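PDB 2AU3: DNA primase from Aquifex aeolicus, which acts as a DnaG-type RNA polymerase, making the short RNA primers from which DNA polymerase starts during replication. Local coordinates for residues 9-15 with 86-92; 107-111 with 160-164; 14-20 with 49-55. One frame throughout, in Å; residues are numbered along the deposited sequence.

Contact 1: 9-15 with 86-92; sequences ELRREID and LAKRYGK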
loop_
_atom_site.group_PDB
_atom_site.type_symbol
_atom_site.label_atom_id
_atom_site.label_comp_id
_atom_site.label_asym_id
_atom_site.label_seq_id
_atom_site.Cartn_x
_atom_site.Cartn_y
_atom_site.Cartn_z
ATOM N N GLU A 9 18.781 -5.665 18.123
ATOM C CA GLU A 9 20.064 -5.077 18.498
ATOM C C GLU A 9 21.092 -5.254 17.382
ATOM O O GLU A 9 21.856 -4.346 17.079
ATOM C CB GLU A 9 20.563 -5.702 19.821
ATOM C CG GLU A 9 19.739 -5.301 21.040
ATOM C CD GLU A 9 19.667 -3.780 21.262
ATOM O OE1 GLU A 9 20.736 -3.092 21.235
ATOM O OE2 GLU A 9 18.546 -3.274 21.515
ATOM N N LEU A 10 21.094 -6.417 16.746
ATOM C CA LEU A 10 21.983 -6.627 15.605
ATOM C C LEU A 10 21.642 -5.654 14.493
ATOM O O LEU A 10 22.523 -5.011 13.937
ATOM C CB LEU A 10 21.901 -8.061 15.083
ATOM C CG LEU A 10 22.722 -8.359 13.827
ATOM C CD1 LEU A 10 24.206 -7.978 14.002
ATOM C CD2 LEU A 10 22.571 -9.818 13.381
ATOM N N ARG A 11 20.361 -5.555 14.152
ATOM C CA ARG A 11 19.990 -4.714 13.033
ATOM C C ARG A 11 20.377 -3.255 13.265
ATOM O O ARG A 11 20.845 -2.605 12.349
ATOM C CB ARG A 11 18.510 -4.789 12.745
ATOM C CG ARG A 11 18.045 -6.125 12.239
ATOM C CD ARG A 11 16.602 -6.314 12.516
ATOM N NE ARG A 11 16.037 -7.360 11.695
ATOM C CZ ARG A 11 14.957 -8.029 12.023
ATOM N NH1 ARG A 11 14.326 -7.744 13.169
ATOM N NH2 ARG A 11 14.485 -8.953 11.201
ATOM N N ARG A 12 20.165 -2.758 14.482
ATOM C CA ARG A 12 20.560 -1.383 14.839
ATOM C C ARG A 12 22.065 -1.112 14.619
ATOM O O ARG A 12 22.454 -0.054 14.112
ATOM C CB ARG A 12 20.171 -1.053 16.284
ATOM C CG ARG A 12 18.651 -0.921 16.542
ATOM C CD ARG A 12 18.286 -1.011 18.050
ATOM N NE ARG A 12 16.842 -0.919 18.292
ATOM C CZ ARG A 12 16.163 0.223 18.415
ATOM N NH1 ARG A 12 16.789 1.391 18.330
ATOM N NH2 ARG A 12 14.844 0.197 18.621
ATOM N N GLU A 13 22.894 -2.083 14.976
ATOM C CA GLU A 13 24.345 -1.955 14.891
ATOM C C GLU A 13 24.895 -2.004 13.455
ATOM O O GLU A 13 25.945 -1.409 13.174
ATOM C CB GLU A 13 25.000 -3.056 15.731
ATOM C CG GLU A 13 26.523 -2.976 15.790
ATOM C CD GLU A 13 27.025 -1.947 16.791
ATOM O OE1 GLU A 13 26.191 -1.212 17.394
ATOM O OE2 GLU A 13 28.258 -1.865 16.966
ATOM N N ILE A 14 24.213 -2.722 12.555
ATOM C CA ILE A 14 24.707 -2.865 11.174
ATOM C C ILE A 14 24.481 -1.585 10.377
ATOM O O ILE A 14 23.467 -0.915 10.553
ATOM C CB ILE A 14 24.004 -4.028 10.435
ATOM C CG1 ILE A 14 24.415 -5.373 11.025
ATOM C CG2 ILE A 14 24.374 -4.005 8.981
ATOM C CD1 ILE A 14 23.361 -6.448 10.796
ATOM N N ASP A 15 25.437 -1.243 9.519
ATOM C CA ASP A 15 25.228 -0.214 8.507
ATOM C C ASP A 15 25.269 -0.930 7.175
ATOM O O ASP A 15 26.291 -1.508 6.808
ATOM C CB ASP A 15 26.334 0.866 8.568
ATOM C CG ASP A 15 26.061 2.060 7.635
ATOM O OD1 ASP A 15 25.216 1.960 6.699
ATOM O OD2 ASP A 15 26.644 3.159 7.769
ATOM N N LEU A 86 26.596 -12.274 10.303
ATOM C CA LEU A 86 26.827 -10.850 10.572
ATOM C C LEU A 86 27.065 -10.554 12.061
ATOM O O LEU A 86 27.851 -9.670 12.408
ATOM C CB LEU A 86 25.674 -9.980 10.041
ATOM C CG LEU A 86 25.663 -9.837 8.524
ATOM C CD1 LEU A 86 24.531 -8.959 8.052
ATOM C CD2 LEU A 86 27.032 -9.354 7.972
ATOM N N ALA A 87 26.367 -11.272 12.931
ATOM C CA ALA A 87 26.539 -11.085 14.371
ATOM C C ALA A 87 27.980 -11.386 14.792
ATOM O O ALA A 87 28.551 -10.645 15.580
ATOM C CB ALA A 87 25.517 -11.928 15.181
ATOM N N LYS A 88 28.569 -12.438 14.219
ATOM C CA LYS A 88 29.979 -12.752 14.452
ATOM C C LYS A 88 30.897 -11.620 13.973
ATOM O O LYS A 88 31.781 -11.187 14.705
ATOM C CB LYS A 88 30.366 -14.091 13.796
ATOM C CG LYS A 88 29.647 -15.301 14.403
ATOM C CD LYS A 88 30.187 -16.629 13.852
ATOM C CE LYS A 88 29.054 -17.546 13.394
ATOM N NZ LYS A 88 29.520 -18.707 12.553
ATOM N N ARG A 89 30.655 -11.120 12.760
ATOM C CA ARG A 89 31.433 -9.994 12.215
ATOM C C ARG A 89 31.340 -8.722 13.075
ATOM O O ARG A 89 32.269 -7.912 13.100
ATOM C CB ARG A 89 30.971 -9.665 10.794
ATOM C CG ARG A 89 31.418 -10.667 9.742
ATOM C CD ARG A 89 32.942 -10.826 9.644
ATOM N NE ARG A 89 33.653 -9.623 9.176
ATOM C CZ ARG A 89 33.549 -9.100 7.950
ATOM N NH1 ARG A 89 32.727 -9.642 7.054
ATOM N NH2 ARG A 89 34.263 -8.030 7.625
ATOM N N TYR A 90 30.221 -8.548 13.772
ATOM C CA TYR A 90 29.984 -7.312 14.502
ATOM C C TYR A 90 30.221 -7.477 16.005
ATOM O O TYR A 90 30.191 -6.501 16.742
ATOM C CB TYR A 90 28.578 -6.751 14.198
ATOM C CG TYR A 90 28.522 -5.913 12.923
ATOM C CD1 TYR A 90 28.848 -4.545 12.935
ATOM C CD2 TYR A 90 28.164 -6.491 11.702
ATOM C CE1 TYR A 90 28.811 -3.771 11.738
ATOM C CE2 TYR A 90 28.128 -5.737 10.510
ATOM C CZ TYR A 90 28.442 -4.384 10.535
ATOM O OH TYR A 90 28.409 -3.677 9.351
ATOM N N GLY A 91 30.479 -8.705 16.455
ATOM C CA GLY A 91 30.722 -8.954 17.873
ATOM C C GLY A 91 29.457 -8.778 18.705
ATOM O O GLY A 91 29.488 -8.294 19.837
ATOM N N LYS A 92 28.333 -9.154 18.114
ATOM C CA LYS A 92 27.057 -9.097 18.797
ATOM C C LYS A 92 26.592 -10.526 19.009
ATOM O O LYS A 92 26.921 -11.419 18.224
ATOM C CB LYS A 92 26.025 -8.314 17.973
ATOM C CG LYS A 92 26.283 -6.789 17.864
ATOM C CD LYS A 92 26.081 -6.044 19.208
ATOM C CE LYS A 92 24.677 -5.434 19.332
ATOM N NZ LYS A 92 24.420 -4.826 20.703
HETATM O O HOH W 1 28.738 -1.146 9.736
#

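Contact 2: 107-111 with 160-164; sequences VALDR and ENDLL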
loop_
_atom_site.group_PDB
_atom_site.type_symbol
_atom_site.label_atom_id
_atom_site.label_comp_id
_atom_site.label_asym_id
_atom_site.label_seq_id
_atom_site.Cartn_x
_atom_site.Cartn_y
_atom_site.Cartn_z
ATOM N N VAL A 107 9.747 -12.327 9.035
ATOM C CA VAL A 107 10.748 -12.824 8.120
ATOM C C VAL A 107 10.103 -13.766 7.112
ATOM O O VAL A 107 10.481 -13.755 5.943
ATOM C CB VAL A 107 11.951 -13.484 8.848
ATOM C CG1 VAL A 107 12.808 -14.320 7.881
ATOM C CG2 VAL A 107 12.802 -12.416 9.521
ATOM N N ALA A 108 9.114 -14.547 7.555
ATOM C CA ALA A 108 8.404 -15.467 6.666
ATOM C C ALA A 108 7.572 -14.697 5.644
ATOM O O ALA A 108 7.579 -15.013 4.454
ATOM C CB ALA A 108 7.494 -16.416 7.464
ATOM N N LEU A 109 6.810 -13.727 6.133
ATOM C CA LEU A 109 6.039 -12.857 5.245
ATOM C C LEU A 109 6.928 -12.313 4.139
ATOM O O LEU A 109 6.550 -12.311 2.980
ATOM C CB LEU A 109 5.364 -11.725 6.039
ATOM C CG LEU A 109 4.067 -12.212 6.705
ATOM C CD1 LEU A 109 3.597 -11.257 7.833
ATOM C CD2 LEU A 109 2.956 -12.409 5.640
ATOM N N ASP A 110 8.133 -11.892 4.507
ATOM C CA ASP A 110 9.035 -11.274 3.558
ATOM C C ASP A 110 9.641 -12.280 2.580
ATOM O O ASP A 110 9.805 -11.976 1.386
ATOM C CB ASP A 110 10.135 -10.505 4.286
ATOM C CG ASP A 110 11.014 -9.740 3.326
ATOM O OD1 ASP A 110 10.588 -8.642 2.856
ATOM O OD2 ASP A 110 12.099 -10.201 2.917
ATOM N N ARG A 111 9.978 -13.468 3.081
ATOM C CA ARG A 111 10.512 -14.519 2.229
ATOM C C ARG A 111 9.458 -15.029 1.240
ATOM O O ARG A 111 9.779 -15.451 0.122
ATOM C CB ARG A 111 11.018 -15.689 3.075
ATOM C CG ARG A 111 11.523 -16.842 2.244
ATOM C CD ARG A 111 12.769 -16.437 1.436
ATOM N NE ARG A 111 13.296 -17.484 0.581
ATOM C CZ ARG A 111 12.976 -17.644 -0.698
ATOM N NH1 ARG A 111 12.061 -16.859 -1.285
ATOM N NH2 ARG A 111 13.566 -18.608 -1.391
ATOM N N GLU A 160 12.574 -25.255 4.085
ATOM C CA GLU A 160 14.016 -25.044 3.858
ATOM C C GLU A 160 14.580 -23.882 4.699
ATOM O O GLU A 160 15.752 -23.888 5.054
ATOM C CB GLU A 160 14.303 -24.722 2.378
ATOM C CG GLU A 160 14.431 -25.909 1.425
ATOM C CD GLU A 160 14.827 -25.476 0.003
ATOM O OE1 GLU A 160 14.203 -24.543 -0.555
ATOM O OE2 GLU A 160 15.770 -26.071 -0.564
ATOM N N ASN A 161 13.746 -22.863 4.934
ATOM C CA ASN A 161 14.146 -21.655 5.647
ATOM C C ASN A 161 13.727 -21.691 7.110
ATOM O O ASN A 161 14.006 -20.758 7.874
ATOM C CB ASN A 161 13.570 -20.415 4.957
ATOM C CG ASN A 161 14.368 -20.010 3.730
ATOM O OD1 ASN A 161 15.346 -19.267 3.826
ATOM N ND2 ASN A 161 13.959 -20.501 2.568
ATOM N N ASP A 162 13.035 -22.765 7.477
ATOM C CA ASP A 162 12.624 -23.024 8.852
ATOM C C ASP A 162 11.588 -21.993 9.305
ATOM O O ASP A 162 11.598 -21.533 10.446
ATOM C CB ASP A 162 13.856 -23.061 9.794
ATOM C CG ASP A 162 13.494 -23.467 11.199
ATOM O OD1 ASP A 162 12.503 -24.227 11.356
ATOM O OD2 ASP A 162 14.118 -23.050 12.213
ATOM N N LEU A 163 10.686 -21.649 8.390
ATOM C CA LEU A 163 9.761 -20.542 8.576
ATOM C C LEU A 163 8.301 -20.996 8.500
ATOM O O LEU A 163 7.405 -20.172 8.596
ATOM C CB LEU A 163 10.020 -19.465 7.519
ATOM C CG LEU A 163 11.343 -18.684 7.592
ATOM C CD1 LEU A 163 11.495 -17.730 6.392
ATOM C CD2 LEU A 163 11.432 -17.925 8.886
ATOM N N LEU A 164 8.064 -22.297 8.327
ATOM C CA LEU A 164 6.694 -22.802 8.115
ATOM C C LEU A 164 5.783 -22.546 9.314
ATOM O O LEU A 164 4.671 -22.041 9.188
ATOM C CB LEU A 164 6.719 -24.289 7.812
ATOM C CG LEU A 164 5.362 -24.941 7.545
ATOM C CD1 LEU A 164 4.582 -24.175 6.429
ATOM C CD2 LEU A 164 5.547 -26.400 7.164
#

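Contact 3: 14-20 with 49-55; sequences IDIVDVI and VSPSKQI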
loop_
_atom_site.group_PDB
_atom_site.type_symbol
_atom_site.label_atom_id
_atom_site.label_comp_id
_atom_site.label_asym_id
_atom_site.label_seq_id
_atom_site.Cartn_x
_atom_site.Cartn_y
_atom_site.Cartn_z
ATOM N N ILE A 14 24.213 -2.722 12.555
ATOM C CA ILE A 14 24.707 -2.865 11.174
ATOM C C ILE A 14 24.481 -1.585 10.377
ATOM O O ILE A 14 23.467 -0.915 10.553
ATOM C CB ILE A 14 24.004 -4.028 10.435
ATOM C CG1 ILE A 14 24.415 -5.373 11.025
ATOM C CG2 ILE A 14 24.374 -4.005 8.981
ATOM C CD1 ILE A 14 23.361 -6.448 10.796
ATOM N N ASP A 15 25.437 -1.243 9.519
ATOM C CA ASP A 15 25.228 -0.214 8.507
ATOM C C ASP A 15 25.269 -0.930 7.175
ATOM O O ASP A 15 26.291 -1.508 6.808
ATOM C CB ASP A 15 26.334 0.866 8.568
ATOM C CG ASP A 15 26.061 2.060 7.635
ATOM O OD1 ASP A 15 25.216 1.960 6.699
ATOM O OD2 ASP A 15 26.644 3.159 7.769
ATOM N N ILE A 16 24.147 -0.914 6.456
ATOM C CA ILE A 16 24.030 -1.667 5.212
ATOM C C ILE A 16 25.107 -1.312 4.187
ATOM O O ILE A 16 25.533 -2.162 3.415
ATOM C CB ILE A 16 22.629 -1.489 4.613
ATOM C CG1 ILE A 16 22.399 -2.491 3.479
ATOM C CG2 ILE A 16 22.394 -0.022 4.184
ATOM C CD1 ILE A 16 20.894 -2.613 3.085
ATOM N N VAL A 17 25.551 -0.052 4.197
ATOM C CA VAL A 17 26.603 0.408 3.301
ATOM C C VAL A 17 27.900 -0.374 3.547
ATOM O O VAL A 17 28.507 -0.899 2.610
ATOM C CB VAL A 17 26.820 1.948 3.424
ATOM C CG1 VAL A 17 28.038 2.409 2.625
ATOM C CG2 VAL A 17 25.595 2.691 2.941
ATOM N N ASP A 18 28.315 -0.479 4.803
ATOM C CA ASP A 18 29.497 -1.296 5.124
ATOM C C ASP A 18 29.327 -2.765 4.696
ATOM O O ASP A 18 30.258 -3.357 4.129
ATOM C CB ASP A 18 29.852 -1.238 6.620
ATOM C CG ASP A 18 30.205 0.168 7.094
ATOM O OD1 ASP A 18 30.805 0.948 6.321
ATOM O OD2 ASP A 18 29.922 0.580 8.238
ATOM N N VAL A 19 28.168 -3.371 4.958
ATOM C CA VAL A 19 28.060 -4.800 4.585
ATOM C C VAL A 19 28.033 -5.086 3.099
ATOM O O VAL A 19 28.732 -5.994 2.651
ATOM C CB VAL A 19 27.074 -5.711 5.445
ATOM C CG1 VAL A 19 26.283 -4.956 6.460
ATOM C CG2 VAL A 19 26.203 -6.643 4.579
ATOM N N ILE A 20 27.287 -4.299 2.322
ATOM C CA ILE A 20 27.218 -4.549 0.893
ATOM C C ILE A 20 28.539 -4.181 0.176
ATOM O O ILE A 20 28.919 -4.815 -0.826
ATOM C CB ILE A 20 25.969 -3.853 0.277
ATOM C CG1 ILE A 20 24.689 -4.370 0.987
ATOM C CG2 ILE A 20 25.909 -4.084 -1.237
ATOM C CD1 ILE A 20 23.342 -4.127 0.244
ATOM N N VAL A 49 21.551 1.205 -2.923
ATOM C CA VAL A 49 21.644 1.074 -1.487
ATOM C C VAL A 49 21.422 2.452 -0.882
ATOM O O VAL A 49 22.110 3.403 -1.244
ATOM C CB VAL A 49 23.025 0.516 -1.071
ATOM C CG1 VAL A 49 23.112 0.411 0.452
ATOM C CG2 VAL A 49 23.280 -0.865 -1.744
ATOM N N SER A 50 20.425 2.574 -0.006
ATOM C CA SER A 50 20.133 3.868 0.599
ATOM C C SER A 50 20.678 3.864 2.024
ATOM O O SER A 50 20.240 3.072 2.855
ATOM C CB SER A 50 18.620 4.111 0.598
ATOM O OG SER A 50 18.262 5.098 1.550
ATOM N N PRO A 51 21.674 4.699 2.304
ATOM C CA PRO A 51 22.114 4.873 3.686
ATOM C C PRO A 51 20.980 5.376 4.605
ATOM O O PRO A 51 20.949 4.982 5.765
ATOM C CB PRO A 51 23.249 5.906 3.574
ATOM C CG PRO A 51 23.723 5.827 2.139
ATOM C CD PRO A 51 22.494 5.461 1.339
ATOM N N SER A 52 20.041 6.181 4.103
ATOM C CA SER A 52 19.035 6.796 5.004
ATOM C C SER A 52 17.874 5.837 5.321
ATOM O O SER A 52 17.241 5.911 6.395
ATOM C CB SER A 52 18.479 8.081 4.394
ATOM O OG SER A 52 17.865 7.808 3.144
ATOM N N LYS A 53 17.585 4.934 4.388
ATOM C CA LYS A 53 16.529 3.946 4.615
ATOM C C LYS A 53 17.098 2.626 5.143
ATOM O O LYS A 53 16.370 1.816 5.737
ATOM C CB LYS A 53 15.680 3.759 3.357
ATOM C CG LYS A 53 14.998 5.050 2.923
ATOM C CD LYS A 53 14.192 4.925 1.617
ATOM C CE LYS A 53 13.610 6.319 1.242
ATOM N NZ LYS A 53 12.649 6.276 0.106
ATOM N N GLN A 54 18.410 2.422 4.936
ATOM C CA GLN A 54 19.110 1.212 5.403
ATOM C C GLN A 54 18.565 -0.048 4.712
ATOM O O GLN A 54 18.492 -1.129 5.301
ATOM C CB GLN A 54 19.059 1.088 6.932
ATOM C CG GLN A 54 20.042 2.003 7.693
ATOM C CD GLN A 54 21.502 1.673 7.403
ATOM O OE1 GLN A 54 21.966 0.578 7.719
ATOM N NE2 GLN A 54 22.231 2.630 6.806
ATOM N N ILE A 55 18.196 0.114 3.448
ATOM C CA ILE A 55 17.720 -0.991 2.623
ATOM C C ILE A 55 18.431 -0.936 1.281
ATOM O O ILE A 55 19.060 0.065 0.946
ATOM C CB ILE A 55 16.182 -0.912 2.432
ATOM C CG1 ILE A 55 15.782 0.424 1.784
ATOM C CG2 ILE A 55 15.455 -1.210 3.783
ATOM C CD1 ILE A 55 14.229 0.598 1.495
#

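Contact 1: 9-15 with 86-92
L10 and I14 meet L86, A87 and Y90 where two helices of the zinc-binding domain, 6-13 and 79-90, pack through their C-terminal turns; the axes of 9-13 and 86-90 come within 10.6 Å, at 60° to each other. Helix 79-90 closes in a Schellman motif, with positive phi at G91, and K92 then lies against helix 6-13.

The apolar group shows how branched side chains divide such an interface. L10, with CG anti to the backbone N (chi1 176°), sets CD1 3.9 Å from A87 CA and CD2 4.0 Å from A87 CB. I14 uses two atoms: CD1 touches L86 CD1 at 3.9 Å, while CG1 stands over one face of the Y90 ring, displaced toward its rim, in a CH-pi contact 4.1 Å from the centroid. E13 CG brushes Y90 CD1, its carboxylate turned 88° from the ring plane.

The polar link runs through water, which lies in the ring plane 2.6 Å from Y90 OH and accepts a weak bond from D15 N. A leucine in place of Y90 would probably deprive I14 CG1 of its aromatic face and the water of its hydroxyl partner.

Charge contributes loosely. K92, bent at chi2 and chi3, carries CE past E9 O and stops with NZ 4.1 Å from E9 OE1, beyond salt-bridge length.

Contact 2: 107-111 with 160-164
A108 and L163 bring their backbones closest, CA to CA 5.6 Å, where the N-terminal half of helix 101-122 faces the short turn that follows helix 151-161. The side chains illustrate how one leucine can serve several positions of a helix at once. L163 holds CG anti to its own carbonyl carbon (chi1 -68°) and extends from there, which carries CD1 onto the surface formed by V107, A108 and R111. That methyl lies 3.8 Å from A108 CA, 3.9 Å from R111 CB and 3.9 Å from V107 CG1, so residues one turn apart, joined by the R111 N to V107 O helical bond, are touched by the same methyl. CD2 adds a second touch on V107 CG1, the two side chains crossing at about a right angle. Lower down, L163 CB packs on A108 CB at 4.0 Å.

The turn behind this leucine is a Schellman motif: D162 takes positive phi as helix 151-161 ends, and L163 stands at the N-cap position of helix 164-168. The same residue thus joins two consecutive helices of the polymerase core and packs them on a third; L158 of helix 151-161 also touches L163, and Y167 of helix 164-168 touches A108.

At the polar margin, R111 leaves the helix with CG anti to the backbone N and bends at chi2 (65°), bringing NE 3.7 Å from N161 ND2. Guanidinium and amide planes are 84° apart, and no hydrogen bond links the two nitrogens. N161 ND2 gives its bond instead to V157 O, one turn back in its own helix.

Contact 3: 14-20 with 49-55
Q54, with CG anti to its carbonyl carbon (chi1 -77°) and its chain bent at chi2 (-64°), folds its amide toward D15 and I16, while D15, its CG anti to the backbone N (chi1 -173°), turns OD1 to Q54 NE2 and V17 N. The amide lies beside the start of helix 16-23, where I16 N gives a nearly straight 2.9 Å bond to Q54 OE1. Q54 NE2 donates twice, to D15 OD1 at 3.1 Å and to P51 O at 2.9 Å, with both acceptors close to the amide plane. D15 OD1 also caps the helix by accepting from V17 N at 3.2 Å; its two donors arrive from opposite faces of the carboxylate.

Below this polar rim, V49 CG1 rests on I16 CG2 at 3.8 Å, and V49 CG2 meets I20 CD1 tip to tip at 3.8 Å. V17 CG2 covers P51 CG at 3.7 Å. The helix thereby packs on the 47-50/55-58 hairpin of the zinc ribbon, whose turn contains an ST motif at S50.

Three bonds fix the rotation of the Q54 amide, since a flipped group would set N-H against N-H at I16. The helix N terminus and the two donors probably favour an ionised D15.

In the fold
From the N terminus, helix 6-13 leads through I14 and D15 directly into helix 16-23, and these two residues belong to both contact 1 and contact 3. Contact 3 closes the shorter loop, tying helix 16-23 to the ribbon hairpin, and is nested inside the loop of contact 1, which brings helix 79-90 back to the first helix. Y90 OH, packed on D18 and V19, makes the two contacts neighbours, their centres 13 Å apart. Contact 2 follows in series: the chain passes from helix 79-90 into helix 101-122, and the later turn at 160-164 returns to it. R11 packing on V107 joins contacts 1 and 2, linking the zinc-binding domain to helix 101-122.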